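Xylulose kinase (Bifidobacterium adolescentis ATCC 15703, PDB 3I8B) probably phosphorylates D-xylulose to D-xylulose 5-phosphate at the expense of ATP, as a member of the FGGY family of carbohydrate kinases. Local coordinates at residues Q73-D81 and S141-V150; A191-A199 and P240-V251. All coordinates share one frame; numbering follows the deposited sequence.

Contact 1: Q73-D81 and S141-V150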
ATOM      1  N   GLN A  73       3.117   3.147  -6.741  1.00  7.68           N
ATOM      2  CA  GLN A  73       2.699   1.777  -6.438  1.00 12.51           C
ATOM      3  C   GLN A  73       3.816   1.123  -5.608  1.00 10.13           C
ATOM      4  O   GLN A  73       4.992   1.281  -5.924  1.00  8.77           O
ATOM      5  CB  GLN A  73       2.436   0.988  -7.728  1.00  9.94           C
ATOM      6  CG  GLN A  73       3.511   1.147  -8.797  1.00  8.68           C
ATOM      7  CD  GLN A  73       3.294   0.217  -9.983  1.00 13.66           C
ATOM      8  OE1 GLN A  73       2.925  -0.946  -9.809  1.00 11.98           O
ATOM      9  NE2 GLN A  73       3.518   0.724 -11.193  1.00 11.43           N
ATOM     10  N   GLN A  74       3.451   0.408  -4.543  1.00 12.19           N
ATOM     11  CA  GLN A  74       4.443  -0.151  -3.625  1.00 10.85           C
ATOM     12  C   GLN A  74       5.202  -1.344  -4.209  1.00 10.81           C
ATOM     13  O   GLN A  74       4.765  -1.932  -5.197  1.00 11.10           O
ATOM     14  CB  GLN A  74       3.797  -0.529  -2.286  1.00 10.94           C
ATOM     15  CG  GLN A  74       3.157   0.651  -1.531  1.00 12.02           C
ATOM     16  CD  GLN A  74       3.016   0.403  -0.028  1.00 16.96           C
ATOM     17  OE1 GLN A  74       3.997   0.091   0.676  1.00 17.61           O
ATOM     18  NE2 GLN A  74       1.801   0.558   0.476  1.00 13.02           N
ATOM     19  N   HIS A  75       6.357  -1.658  -3.615  1.00 10.26           N
ATOM     20  CA  HIS A  75       7.037  -2.957  -3.787  1.00 11.82           C
ATOM     21  C   HIS A  75       7.767  -3.178  -5.120  1.00 13.00           C
ATOM     22  O   HIS A  75       8.785  -3.866  -5.160  1.00 13.46           O
ATOM     23  CB  HIS A  75       6.049  -4.119  -3.534  1.00  8.46           C
ATOM     24  CG  HIS A  75       5.215  -3.944  -2.300  1.00 10.82           C
ATOM     25  ND1 HIS A  75       3.838  -3.860  -2.330  1.00 11.17           N
ATOM     26  CD2 HIS A  75       5.567  -3.826  -0.997  1.00 11.36           C
ATOM     27  CE1 HIS A  75       3.376  -3.713  -1.100  1.00  7.78           C
ATOM     28  NE2 HIS A  75       4.406  -3.676  -0.274  1.00 14.25           N
ATOM     29  N   GLY A  76       7.250  -2.604  -6.206  1.00 10.18           N
ATOM     30  CA  GLY A  76       7.810  -2.863  -7.520  1.00  7.51           C
ATOM     31  C   GLY A  76       9.329  -2.857  -7.538  1.00  9.97           C
ATOM     32  O   GLY A  76       9.978  -1.867  -7.148  1.00  8.84           O
HETATM   33  N   MSE A  77       9.913  -3.949  -8.023  1.00  9.02           N
HETATM   34  CA  MSE A  77      11.368  -4.087  -8.052  1.00  8.94           C
HETATM   35  C   MSE A  77      11.983  -3.478  -9.315  1.00  9.45           C
HETATM   36  O   MSE A  77      11.785  -4.004 -10.413  1.00 11.32           O
HETATM   37  CB  MSE A  77      11.775  -5.570  -7.969  1.00  9.65           C
HETATM   38  CG  MSE A  77      13.276  -5.800  -8.120  1.00  9.82           C
HETATM   39 SE   MSE A  77      13.788  -7.578  -8.854  1.00 21.46          SE
HETATM   40  CE  MSE A  77      13.151  -7.340 -10.714  1.00  9.46           C
ATOM     41  N   VAL A  78      12.733  -2.388  -9.149  1.00  7.03           N
ATOM     42  CA  VAL A  78      13.539  -1.823 -10.232  1.00  9.28           C
ATOM     43  C   VAL A  78      15.029  -2.095  -9.983  1.00  9.34           C
ATOM     44  O   VAL A  78      15.629  -1.569  -9.031  1.00  6.04           O
ATOM     45  CB  VAL A  78      13.341  -0.292 -10.388  1.00  8.22           C
ATOM     46  CG1 VAL A  78      14.181   0.254 -11.560  1.00  6.23           C
ATOM     47  CG2 VAL A  78      11.865   0.051 -10.588  1.00 10.27           C
ATOM     48  N   ILE A  79      15.636  -2.904 -10.838  1.00  6.68           N
ATOM     49  CA  ILE A  79      17.066  -3.157 -10.692  1.00  6.35           C
ATOM     50  C   ILE A  79      17.892  -2.514 -11.800  1.00 10.12           C
ATOM     51  O   ILE A  79      17.567  -2.621 -12.990  1.00  9.67           O
ATOM     52  CB  ILE A  79      17.407  -4.663 -10.522  1.00  7.84           C
ATOM     53  CG1 ILE A  79      16.733  -5.507 -11.609  1.00 10.33           C
ATOM     54  CG2 ILE A  79      16.992  -5.147  -9.148  1.00  8.36           C
ATOM     55  CD1 ILE A  79      17.201  -6.999 -11.609  1.00  7.13           C
ATOM     56  N   LEU A  80      18.967  -1.842 -11.376  1.00  8.36           N
ATOM     57  CA  LEU A  80      19.840  -1.066 -12.243  1.00  7.88           C
ATOM     58  C   LEU A  80      21.239  -1.645 -12.250  1.00 11.24           C
ATOM     59  O   LEU A  80      21.726  -2.128 -11.207  1.00  9.87           O
ATOM     60  CB  LEU A  80      19.927   0.375 -11.734  1.00  8.86           C
ATOM     61  CG  LEU A  80      18.606   1.096 -11.512  1.00  7.29           C
ATOM     62  CD1 LEU A  80      18.849   2.486 -10.933  1.00  6.61           C
ATOM     63  CD2 LEU A  80      17.875   1.159 -12.853  1.00  8.21           C
ATOM     64  N   ASP A  81      21.892  -1.591 -13.410  1.00 10.66           N
ATOM     65  CA  ASP A  81      23.284  -2.018 -13.510  1.00 10.96           C
ATOM     66  C   ASP A  81      24.258  -0.874 -13.178  1.00 13.25           C
ATOM     67  O   ASP A  81      23.831   0.215 -12.798  1.00 11.54           O
ATOM     68  CB  ASP A  81      23.571  -2.670 -14.878  1.00 12.61           C
ATOM     69  CG  ASP A  81      23.490  -1.689 -16.055  1.00 15.21           C
ATOM     70  OD1 ASP A  81      23.468  -0.453 -15.860  1.00 15.90           O
ATOM     71  OD2 ASP A  81      23.467  -2.174 -17.207  1.00 22.46           O
ATOM     72  N   SER A 141       4.040 -10.045  -3.203  1.00  9.75           N
ATOM     73  CA  SER A 141       4.095  -8.612  -3.499  1.00 11.88           C
ATOM     74  C   SER A 141       5.463  -8.013  -3.244  1.00 12.42           C
ATOM     75  O   SER A 141       5.925  -7.159  -4.002  1.00 14.45           O
ATOM     76  CB  SER A 141       3.069  -7.834  -2.667  1.00 12.59           C
ATOM     77  OG  SER A 141       1.760  -8.062  -3.142  1.00 15.03           O
ATOM     78  N   TYR A 142       6.097  -8.454  -2.161  1.00 11.87           N
ATOM     79  CA  TYR A 142       7.248  -7.760  -1.607  1.00  8.12           C
ATOM     80  C   TYR A 142       8.538  -7.831  -2.419  1.00  9.21           C
ATOM     81  O   TYR A 142       8.849  -8.841  -3.052  1.00 12.41           O
ATOM     82  CB  TYR A 142       7.486  -8.187  -0.159  1.00 10.05           C
ATOM     83  CG  TYR A 142       6.279  -7.994   0.725  1.00 14.10           C
ATOM     84  CD1 TYR A 142       5.258  -7.112   0.364  1.00 13.69           C
ATOM     85  CD2 TYR A 142       6.157  -8.680   1.928  1.00 11.58           C
ATOM     86  CE1 TYR A 142       4.147  -6.933   1.175  1.00 13.81           C
ATOM     87  CE2 TYR A 142       5.065  -8.503   2.742  1.00 13.01           C
ATOM     88  CZ  TYR A 142       4.063  -7.627   2.367  1.00 15.51           C
ATOM     89  OH  TYR A 142       2.973  -7.459   3.195  1.00 16.24           O
ATOM     90  N   THR A 143       9.278  -6.718  -2.392  1.00 11.86           N
ATOM     91  CA  THR A 143      10.431  -6.514  -3.247  1.00  8.93           C
ATOM     92  C   THR A 143      11.470  -7.630  -3.112  1.00  9.89           C
ATOM     93  O   THR A 143      11.985  -8.125  -4.110  1.00  8.92           O
ATOM     94  CB  THR A 143      11.121  -5.150  -2.948  1.00  8.67           C
ATOM     95  OG1 THR A 143      10.121  -4.138  -2.739  1.00 10.92           O
ATOM     96  CG2 THR A 143      12.038  -4.748  -4.104  1.00  6.84           C
ATOM     97  N   LEU A 144      11.804  -7.991  -1.879  1.00  7.24           N
ATOM     98  CA  LEU A 144      12.800  -9.039  -1.654  1.00 10.45           C
ATOM     99  C   LEU A 144      12.438 -10.321  -2.407  1.00 10.60           C
ATOM    100  O   LEU A 144      13.316 -11.015  -2.911  1.00 11.19           O
ATOM    101  CB  LEU A 144      12.959  -9.347  -0.163  1.00  7.95           C
ATOM    102  CG  LEU A 144      14.080 -10.335   0.189  1.00 11.31           C
ATOM    103  CD1 LEU A 144      15.449  -9.799  -0.265  1.00  9.69           C
ATOM    104  CD2 LEU A 144      14.093 -10.616   1.688  1.00 11.45           C
ATOM    105  N   THR A 145      11.147 -10.635  -2.489  1.00 11.44           N
ATOM    106  CA  THR A 145      10.735 -11.880  -3.149  1.00 12.40           C
ATOM    107  C   THR A 145      11.025 -11.819  -4.644  1.00 14.47           C
ATOM    108  O   THR A 145      11.369 -12.833  -5.251  1.00 11.48           O
ATOM    109  CB  THR A 145       9.260 -12.244  -2.895  1.00 11.99           C
ATOM    110  OG1 THR A 145       8.410 -11.461  -3.744  1.00 13.55           O
ATOM    111  CG2 THR A 145       8.901 -12.001  -1.429  1.00 11.82           C
ATOM    112  N   LYS A 146      10.924 -10.617  -5.218  1.00 11.63           N
ATOM    113  CA  LYS A 146      11.220 -10.408  -6.636  1.00 13.33           C
ATOM    114  C   LYS A 146      12.708 -10.614  -6.907  1.00 12.09           C
ATOM    115  O   LYS A 146      13.095 -11.269  -7.885  1.00 11.90           O
ATOM    116  CB  LYS A 146      10.824  -8.994  -7.081  1.00 11.51           C
ATOM    117  CG  LYS A 146       9.400  -8.578  -6.754  1.00 13.29           C
ATOM    118  CD  LYS A 146       8.365  -9.620  -7.221  1.00  9.85           C
ATOM    119  CE  LYS A 146       6.966  -9.007  -7.193  1.00  8.83           C
ATOM    120  NZ  LYS A 146       5.913 -10.026  -7.457  1.00 11.42           N
ATOM    121  N   VAL A 147      13.533 -10.053  -6.031  1.00  9.35           N
ATOM    122  CA  VAL A 147      14.977 -10.192  -6.160  1.00  9.93           C
ATOM    123  C   VAL A 147      15.356 -11.660  -6.040  1.00  9.45           C
ATOM    124  O   VAL A 147      16.151 -12.158  -6.822  1.00 10.83           O
ATOM    125  CB  VAL A 147      15.733  -9.368  -5.108  1.00  9.85           C
ATOM    126  CG1 VAL A 147      17.254  -9.586  -5.250  1.00  6.42           C
ATOM    127  CG2 VAL A 147      15.366  -7.881  -5.237  1.00 10.28           C
ATOM    128  N   ALA A 148      14.766 -12.340  -5.062  1.00 10.58           N
ATOM    129  CA  ALA A 148      14.893 -13.792  -4.925  1.00 11.91           C
ATOM    130  C   ALA A 148      14.557 -14.541  -6.214  1.00 11.06           C
ATOM    131  O   ALA A 148      15.284 -15.442  -6.630  1.00 13.11           O
ATOM    132  CB  ALA A 148      14.008 -14.288  -3.804  1.00 10.01           C
ATOM    133  N   TRP A 149      13.448 -14.167  -6.838  1.00 10.47           N
ATOM    134  CA  TRP A 149      12.992 -14.833  -8.040  1.00 10.93           C
ATOM    135  C   TRP A 149      14.011 -14.648  -9.160  1.00 11.53           C
ATOM    136  O   TRP A 149      14.299 -15.577  -9.927  1.00 11.93           O
ATOM    137  CB  TRP A 149      11.620 -14.294  -8.466  1.00 10.69           C
ATOM    138  CG  TRP A 149      11.127 -14.934  -9.731  1.00 12.17           C
ATOM    139  CD1 TRP A 149      10.261 -15.985  -9.835  1.00 11.16           C
ATOM    140  CD2 TRP A 149      11.497 -14.584 -11.071  1.00 15.66           C
ATOM    141  NE1 TRP A 149      10.061 -16.304 -11.154  1.00 13.79           N
ATOM    142  CE2 TRP A 149      10.804 -15.454 -11.935  1.00 15.87           C
ATOM    143  CE3 TRP A 149      12.330 -13.597 -11.625  1.00 12.15           C
ATOM    144  CZ2 TRP A 149      10.928 -15.383 -13.324  1.00 15.54           C
ATOM    145  CZ3 TRP A 149      12.460 -13.529 -12.997  1.00 12.86           C
ATOM    146  CH2 TRP A 149      11.760 -14.418 -13.834  1.00 17.71           C
ATOM    147  N   VAL A 150      14.555 -13.439  -9.254  1.00 10.06           N
ATOM    148  CA  VAL A 150      15.542 -13.133 -10.278  1.00 11.93           C
ATOM    149  C   VAL A 150      16.821 -13.934 -10.042  1.00 13.67           C
ATOM    150  O   VAL A 150      17.455 -14.397 -10.994  1.00 10.64           O
ATOM    151  CB  VAL A 150      15.873 -11.620 -10.332  1.00 12.43           C
ATOM    152  CG1 VAL A 150      16.990 -11.366 -11.334  1.00  9.14           C
ATOM    153  CG2 VAL A 150      14.626 -10.817 -10.704  1.00 12.44           C
TER
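The carbonyl oxygen of His-75 takes a hydrogen bond from Thr-143 OG1 at 2.8 Å, the one hydrogen bond between residues 73-81 and 141-150. The donor comes in well off the line of the C=O bond, at 115°, and slightly tilted from the carbonyl plane. Thr-143 opens helix 143-153 and Tyr-142 is its N-cap, so the bond ties the loop after strand 65-72 to the first turn of that helix. At the same helix start Tyr-142 O receives both the backbone N and, at 2.7 Å, the OG1 of Thr-145.

The His-75 imidazole lies between two groups. Tyr-142 CD1 lies 3.4 Å above one face of the ring and Gln-74 CB lies over the opposite face, both displaced toward the rim. The two rings run side by side yet are turned 44° against each other, so this is an oblique pair. Tyr-142 OH reaches out to Ser-315.

Farther along the loop Met-77, modelled as selenomethionine, carries the apolar half. With CG anti to the backbone N (chi1 175°) the chain heads for the helix, and a bend at chi3 swings CE over to Val-150. Its CB and SE touch Lys-146 CB, SE also lies 4.0 Å from Val-147 CG2, and CE meets Val-150 CG2 at 3.8 Å. Only the root of Lys-146 takes part here; its ammonium leads away to a salt bridge with Asp-95. Ile-79 CD1 adds a looser touch on Val-150 CG1.

Gln-74 and His-75 are predicted to bind substrate, and the His-75 side chain stands about 7 Å from that of Asp-274, the predicted proton acceptor. A side-chain-to-carbonyl bond, with carbon packed near the rim of each imidazole face, would be expected to limit how this predicted substrate-binding residue moves.

Contact 2: A191-A199 and P240-V251; sequences ALFTDRSDA and PTVLGPRDAAPV. With MG (magnesium ion), chain B.
Phe-193 and Leu-243 pack on one face of a two-stranded parallel sheet, strands 193-195 and 241-243 in the N-terminal domain of this FGGY kinase. Starting at the root, Phe-193 CB lies beside Thr-241 O and Leu-243 CD1. A chi1 of 65° sets CG between the backbone N and the carbonyl carbon, and the ring lies against the segment that returns after strand 241-243. There CD1 meets Leu-243 CD1 at 3.7 Å. The methyl of Ala-249 sits over one ring face in a CH-pi contact, its CB 3.6 Å from the ring centroid and 17° off the normal, with CG, CD2, CE1, CE2 and CZ all within about 4.1 Å of it. Farther out, CE2 touches Val-251 CG2 at the ring edge. Leu-268 of strand 267-273 also packs on the ring, which joins this small sheet to the edge of the domain's main one.

On the other face Thr-194 CG2 lies 3.8 Å from Val-242 CG2, the two side chains pointing the same way, and also touches Pro-240 CB. Val-242 reaches on to Ala-199 CB and Arg-196 CG, so it fills the angle between the strand and helix 196-199. Thr-194 OG1 is hydrogen-bonded to Asp-169 OD1 of helix 167-175.

Both backbone polar groups of Thr-194 are used between the strands: N gives to Thr-241 O and O accepts from Leu-243 N at 2.9 Å, a nearly straight bond (170°). Where the strands part, a water bridges Arg-196 N and Leu-243 O. Asp-195 caps the helix, its two carboxylate oxygens taking the amides of Ser-197 and Asp-198.

Just before strand 193-195, Leu-192 O accepts from Thr-241 N; Leu-192 O and Thr-241 OG1 each bind a magnesium ion at 2.5 Å, beside Glu-190 O and a water.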
ATOM      1  N   ALA A 191      22.664   8.935  -5.839  1.00 12.05           N
ATOM      2  CA  ALA A 191      21.688  10.018  -5.746  1.00 11.49           C
ATOM      3  C   ALA A 191      20.289   9.477  -5.430  1.00 13.41           C
ATOM      4  O   ALA A 191      19.386  10.248  -5.113  1.00 10.70           O
ATOM      5  CB  ALA A 191      21.656  10.849  -7.042  1.00 11.01           C
ATOM      6  N   LEU A 192      20.103   8.157  -5.533  1.00 10.06           N
ATOM      7  CA  LEU A 192      18.810   7.553  -5.208  1.00  8.48           C
ATOM      8  C   LEU A 192      18.358   7.845  -3.768  1.00  9.29           C
ATOM      9  O   LEU A 192      19.132   7.742  -2.830  1.00  9.56           O
ATOM     10  CB  LEU A 192      18.847   6.035  -5.440  1.00  9.95           C
ATOM     11  CG  LEU A 192      18.772   5.537  -6.884  1.00  7.65           C
ATOM     12  CD1 LEU A 192      19.268   4.092  -7.035  1.00  7.26           C
ATOM     13  CD2 LEU A 192      17.341   5.665  -7.402  1.00  7.85           C
ATOM     14  N   PHE A 193      17.094   8.201  -3.594  1.00  6.58           N
ATOM     15  CA  PHE A 193      16.537   8.404  -2.270  1.00  8.41           C
ATOM     16  C   PHE A 193      15.133   7.805  -2.197  1.00  8.32           C
ATOM     17  O   PHE A 193      14.477   7.543  -3.231  1.00  7.64           O
ATOM     18  CB  PHE A 193      16.525   9.901  -1.907  1.00  7.65           C
ATOM     19  CG  PHE A 193      15.610  10.715  -2.771  1.00  8.72           C
ATOM     20  CD1 PHE A 193      14.250  10.750  -2.517  1.00  8.98           C
ATOM     21  CD2 PHE A 193      16.108  11.433  -3.850  1.00  8.82           C
ATOM     22  CE1 PHE A 193      13.397  11.505  -3.314  1.00  9.34           C
ATOM     23  CE2 PHE A 193      15.271  12.172  -4.655  1.00  8.07           C
ATOM     24  CZ  PHE A 193      13.913  12.217  -4.392  1.00  8.59           C
ATOM     25  N   THR A 194      14.679   7.543  -0.981  1.00  5.72           N
ATOM     26  CA  THR A 194      13.324   7.055  -0.787  1.00  7.19           C
ATOM     27  C   THR A 194      12.754   7.607   0.528  1.00 10.11           C
ATOM     28  O   THR A 194      13.363   8.481   1.136  1.00  7.72           O
ATOM     29  CB  THR A 194      13.294   5.527  -0.823  1.00  8.12           C
ATOM     30  OG1 THR A 194      11.943   5.074  -0.920  1.00  8.25           O
ATOM     31  CG2 THR A 194      13.944   4.933   0.428  1.00  8.74           C
ATOM     32  N   ASP A 195      11.578   7.142   0.945  1.00 10.15           N
ATOM     33  CA  ASP A 195      11.062   7.501   2.266  1.00  9.57           C
ATOM     34  C   ASP A 195      10.794   6.246   3.108  1.00 10.55           C
ATOM     35  O   ASP A 195      10.947   5.125   2.626  1.00  8.91           O
ATOM     36  CB  ASP A 195       9.783   8.339   2.154  1.00  9.14           C
ATOM     37  CG  ASP A 195       8.523   7.484   2.057  1.00 11.71           C
ATOM     38  OD1 ASP A 195       7.546   7.784   2.787  1.00 12.54           O
ATOM     39  OD2 ASP A 195       8.501   6.529   1.242  1.00  9.65           O
ATOM     40  N   ARG A 196      10.374   6.445   4.354  1.00  9.80           N
ATOM     41  CA  ARG A 196      10.068   5.327   5.241  1.00 12.01           C
ATOM     42  C   ARG A 196       8.909   4.460   4.753  1.00 12.46           C
ATOM     43  O   ARG A 196       8.915   3.248   4.959  1.00 11.36           O
ATOM     44  CB  ARG A 196       9.770   5.822   6.658  1.00 11.99           C
ATOM     45  CG  ARG A 196      10.970   6.393   7.401  1.00 12.69           C
ATOM     46  CD  ARG A 196      10.512   7.098   8.671  1.00 11.79           C
ATOM     47  NE  ARG A 196      10.061   6.173   9.716  1.00 11.45           N
ATOM     48  CZ  ARG A 196       8.788   5.912  10.003  1.00 12.84           C
ATOM     49  NH1 ARG A 196       7.806   6.494   9.328  1.00  9.35           N
ATOM     50  NH2 ARG A 196       8.491   5.060  10.977  1.00 13.88           N
ATOM     51  N   SER A 197       7.910   5.061   4.108  1.00 10.14           N
ATOM     52  CA  SER A 197       6.724   4.271   3.776  1.00 11.52           C
ATOM     53  C   SER A 197       6.999   3.250   2.657  1.00 11.73           C
ATOM     54  O   SER A 197       6.634   2.072   2.774  1.00 10.09           O
ATOM     55  CB  SER A 197       5.523   5.167   3.461  1.00 11.13           C
ATOM     56  OG  SER A 197       5.742   5.942   2.297  1.00 11.75           O
ATOM     57  N   ASP A 198       7.675   3.677   1.595  1.00  8.63           N
ATOM     58  CA  ASP A 198       7.998   2.739   0.518  1.00 11.43           C
ATOM     59  C   ASP A 198       9.071   1.727   0.908  1.00  9.73           C
ATOM     60  O   ASP A 198       8.965   0.550   0.576  1.00  9.74           O
ATOM     61  CB  ASP A 198       8.388   3.459  -0.777  1.00 11.00           C
ATOM     62  CG  ASP A 198       7.420   3.179  -1.920  1.00 12.48           C
ATOM     63  OD1 ASP A 198       6.658   2.177  -1.857  1.00 11.01           O
ATOM     64  OD2 ASP A 198       7.427   3.957  -2.898  1.00 11.68           O
ATOM     65  N   ALA A 199      10.101   2.178   1.610  1.00  9.28           N
ATOM     66  CA  ALA A 199      11.146   1.262   2.060  1.00 10.01           C
ATOM     67  C   ALA A 199      10.587   0.145   2.960  1.00 10.50           C
ATOM     68  O   ALA A 199      11.043  -0.995   2.907  1.00  9.30           O
ATOM     69  CB  ALA A 199      12.244   2.027   2.776  1.00 10.70           C
ATOM     70  N   PRO A 240      18.383   3.033  -1.846  1.00  8.83           N
ATOM     71  CA  PRO A 240      18.105   4.470  -1.669  1.00  9.96           C
ATOM     72  C   PRO A 240      18.204   4.953  -0.215  1.00  9.43           C
ATOM     73  O   PRO A 240      17.763   4.261   0.705  1.00  8.64           O
ATOM     74  CB  PRO A 240      16.672   4.632  -2.210  1.00  9.72           C
ATOM     75  CG  PRO A 240      16.470   3.423  -3.119  1.00  9.96           C
ATOM     76  CD  PRO A 240      17.274   2.315  -2.498  1.00  8.85           C
ATOM     77  N   THR A 241      18.791   6.137  -0.034  1.00  8.29           N
ATOM     78  CA  THR A 241      18.841   6.808   1.257  1.00 10.85           C
ATOM     79  C   THR A 241      17.436   7.079   1.723  1.00  9.44           C
ATOM     80  O   THR A 241      16.659   7.736   1.027  1.00  9.44           O
ATOM     81  CB  THR A 241      19.534   8.181   1.153  1.00 10.72           C
ATOM     82  OG1 THR A 241      20.815   8.012   0.557  1.00 15.77           O
ATOM     83  CG2 THR A 241      19.715   8.788   2.530  1.00 12.61           C
ATOM     84  N   VAL A 242      17.126   6.605   2.917  1.00 10.01           N
ATOM     85  CA  VAL A 242      15.792   6.749   3.465  1.00 12.25           C
ATOM     86  C   VAL A 242      15.656   8.124   4.124  1.00 10.67           C
ATOM     87  O   VAL A 242      16.301   8.416   5.131  1.00  9.60           O
ATOM     88  CB  VAL A 242      15.473   5.610   4.447  1.00 11.27           C
ATOM     89  CG1 VAL A 242      14.054   5.783   5.021  1.00 13.38           C
ATOM     90  CG2 VAL A 242      15.603   4.267   3.732  1.00 11.50           C
ATOM     91  N   LEU A 243      14.833   8.982   3.534  1.00  9.25           N
ATOM     92  CA  LEU A 243      14.699  10.343   4.058  1.00 10.29           C
ATOM     93  C   LEU A 243      13.629  10.409   5.129  1.00  8.88           C
ATOM     94  O   LEU A 243      12.690   9.617   5.131  1.00 10.89           O
ATOM     95  CB  LEU A 243      14.361  11.334   2.937  1.00  8.51           C
ATOM     96  CG  LEU A 243      15.364  11.438   1.794  1.00 10.30           C
ATOM     97  CD1 LEU A 243      14.853  12.434   0.753  1.00  8.59           C
ATOM     98  CD2 LEU A 243      16.737  11.844   2.318  1.00 11.75           C
ATOM     99  N   GLY A 244      13.768  11.366   6.041  1.00 14.90           N
ATOM    100  CA  GLY A 244      12.700  11.658   6.979  1.00 11.38           C
ATOM    101  C   GLY A 244      11.503  12.233   6.242  1.00 11.49           C
ATOM    102  O   GLY A 244      11.634  12.744   5.124  1.00  9.81           O
ATOM    103  N   PRO A 245      10.331  12.180   6.889  1.00 10.66           N
ATOM    104  CA  PRO A 245       9.030  12.597   6.355  1.00 11.84           C
ATOM    105  C   PRO A 245       9.005  14.036   5.802  1.00 12.37           C
ATOM    106  O   PRO A 245       8.262  14.313   4.851  1.00 12.67           O
ATOM    107  CB  PRO A 245       8.106  12.473   7.573  1.00 11.79           C
ATOM    108  CG  PRO A 245       9.039  12.593   8.765  1.00 14.52           C
ATOM    109  CD  PRO A 245      10.230  11.795   8.309  1.00 12.47           C
ATOM    110  N   ARG A 246       9.806  14.935   6.361  1.00 13.94           N
ATOM    111  CA  ARG A 246       9.792  16.306   5.870  1.00 14.74           C
ATOM    112  C   ARG A 246      11.163  16.841   5.488  1.00 13.48           C
ATOM    113  O   ARG A 246      11.389  18.047   5.511  1.00 11.62           O
ATOM    114  CB  ARG A 246       9.099  17.238   6.870  1.00 16.67           C
ATOM    115  CG  ARG A 246       9.759  17.307   8.221  1.00 20.10           C
ATOM    116  CD  ARG A 246       8.905  18.136   9.164  1.00 23.68           C
ATOM    117  NE  ARG A 246       9.718  19.129   9.855  1.00 33.58           N
ATOM    118  CZ  ARG A 246      10.185  18.977  11.089  1.00 33.86           C
ATOM    119  NH1 ARG A 246       9.900  17.874  11.771  1.00 38.83           N
ATOM    120  NH2 ARG A 246      10.926  19.930  11.639  1.00 33.23           N
ATOM    121  N   ASP A 247      12.061  15.941   5.103  1.00 11.98           N
ATOM    122  CA  ASP A 247      13.389  16.314   4.616  1.00 14.15           C
ATOM    123  C   ASP A 247      13.349  16.541   3.121  1.00 11.10           C
ATOM    124  O   ASP A 247      12.770  15.744   2.404  1.00 12.99           O
ATOM    125  CB  ASP A 247      14.377  15.166   4.868  1.00 12.61           C
ATOM    126  CG  ASP A 247      14.673  14.955   6.344  1.00 15.58           C
ATOM    127  OD1 ASP A 247      14.506  15.911   7.134  1.00 20.53           O
ATOM    128  OD2 ASP A 247      15.085  13.834   6.710  1.00 17.57           O
ATOM    129  N   ALA A 248      13.981  17.599   2.631  1.00  9.09           N
ATOM    130  CA  ALA A 248      14.173  17.725   1.189  1.00  9.57           C
ATOM    131  C   ALA A 248      15.259  16.746   0.733  1.00 10.48           C
ATOM    132  O   ALA A 248      16.229  16.525   1.453  1.00  9.99           O
ATOM    133  CB  ALA A 248      14.577  19.133   0.836  1.00 12.62           C
ATOM    134  N   ALA A 249      15.129  16.186  -0.468  1.00  7.39           N
ATOM    135  CA  ALA A 249      16.216  15.361  -0.988  1.00 10.31           C
ATOM    136  C   ALA A 249      17.465  16.205  -1.238  1.00 10.31           C
ATOM    137  O   ALA A 249      17.380  17.416  -1.431  1.00  9.89           O
ATOM    138  CB  ALA A 249      15.803  14.636  -2.269  1.00 11.62           C
ATOM    139  N   PRO A 250      18.633  15.556  -1.263  1.00 12.49           N
ATOM    140  CA  PRO A 250      19.880  16.269  -1.559  1.00 14.79           C
ATOM    141  C   PRO A 250      19.936  16.805  -2.991  1.00 14.44           C
ATOM    142  O   PRO A 250      20.752  17.674  -3.289  1.00 15.44           O
ATOM    143  CB  PRO A 250      20.959  15.193  -1.365  1.00 16.62           C
ATOM    144  CG  PRO A 250      20.335  14.164  -0.500  1.00 14.38           C
ATOM    145  CD  PRO A 250      18.871  14.156  -0.886  1.00 14.04           C
ATOM    146  N   VAL A 251      19.105  16.280  -3.878  1.00  9.61           N
ATOM    147  CA  VAL A 251      19.098  16.763  -5.252  1.00 12.81           C
ATOM    148  C   VAL A 251      17.729  17.367  -5.572  1.00 11.71           C
ATOM    149  O   VAL A 251      16.714  16.926  -5.037  1.00  9.94           O
ATOM    150  CB  VAL A 251      19.404  15.619  -6.272  1.00 10.99           C
ATOM    151  CG1 VAL A 251      20.842  15.122  -6.121  1.00 11.33           C
ATOM    152  CG2 VAL A 251      18.402  14.465  -6.104  1.00  9.26           C
TER
HETATM  153 MG    MG B 515      21.466   8.087  -1.850  1.00 27.74          MG
HETATM  154  O   HOH W   1      10.123   9.074   5.631  1.00 12.58           O
HETATM  155  O   HOH W   2      21.615   5.806  -2.221  1.00 14.45           O

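How the contacts relate
Both contacts belong to the N-terminal domain, with centres about 18 Å apart, and share no helix or strand. They touch at two separate places, Gln-74 against Asp-198 and Leu-80 against Leu-192. Contact 1 is the buried one, a loop and strand set against a helix, held by apolar packing, a ring pair and a single hydrogen bond. Contact 2 is partly buried and reaches the surface, where Thr-241 is exposed; it pairs strand with strand through backbone bonds, a bridging water and a metal. Contact 1 contains predicted substrate-binding residues, whereas contact 2 contains the observed magnesium site, at the end away from helix 196-199.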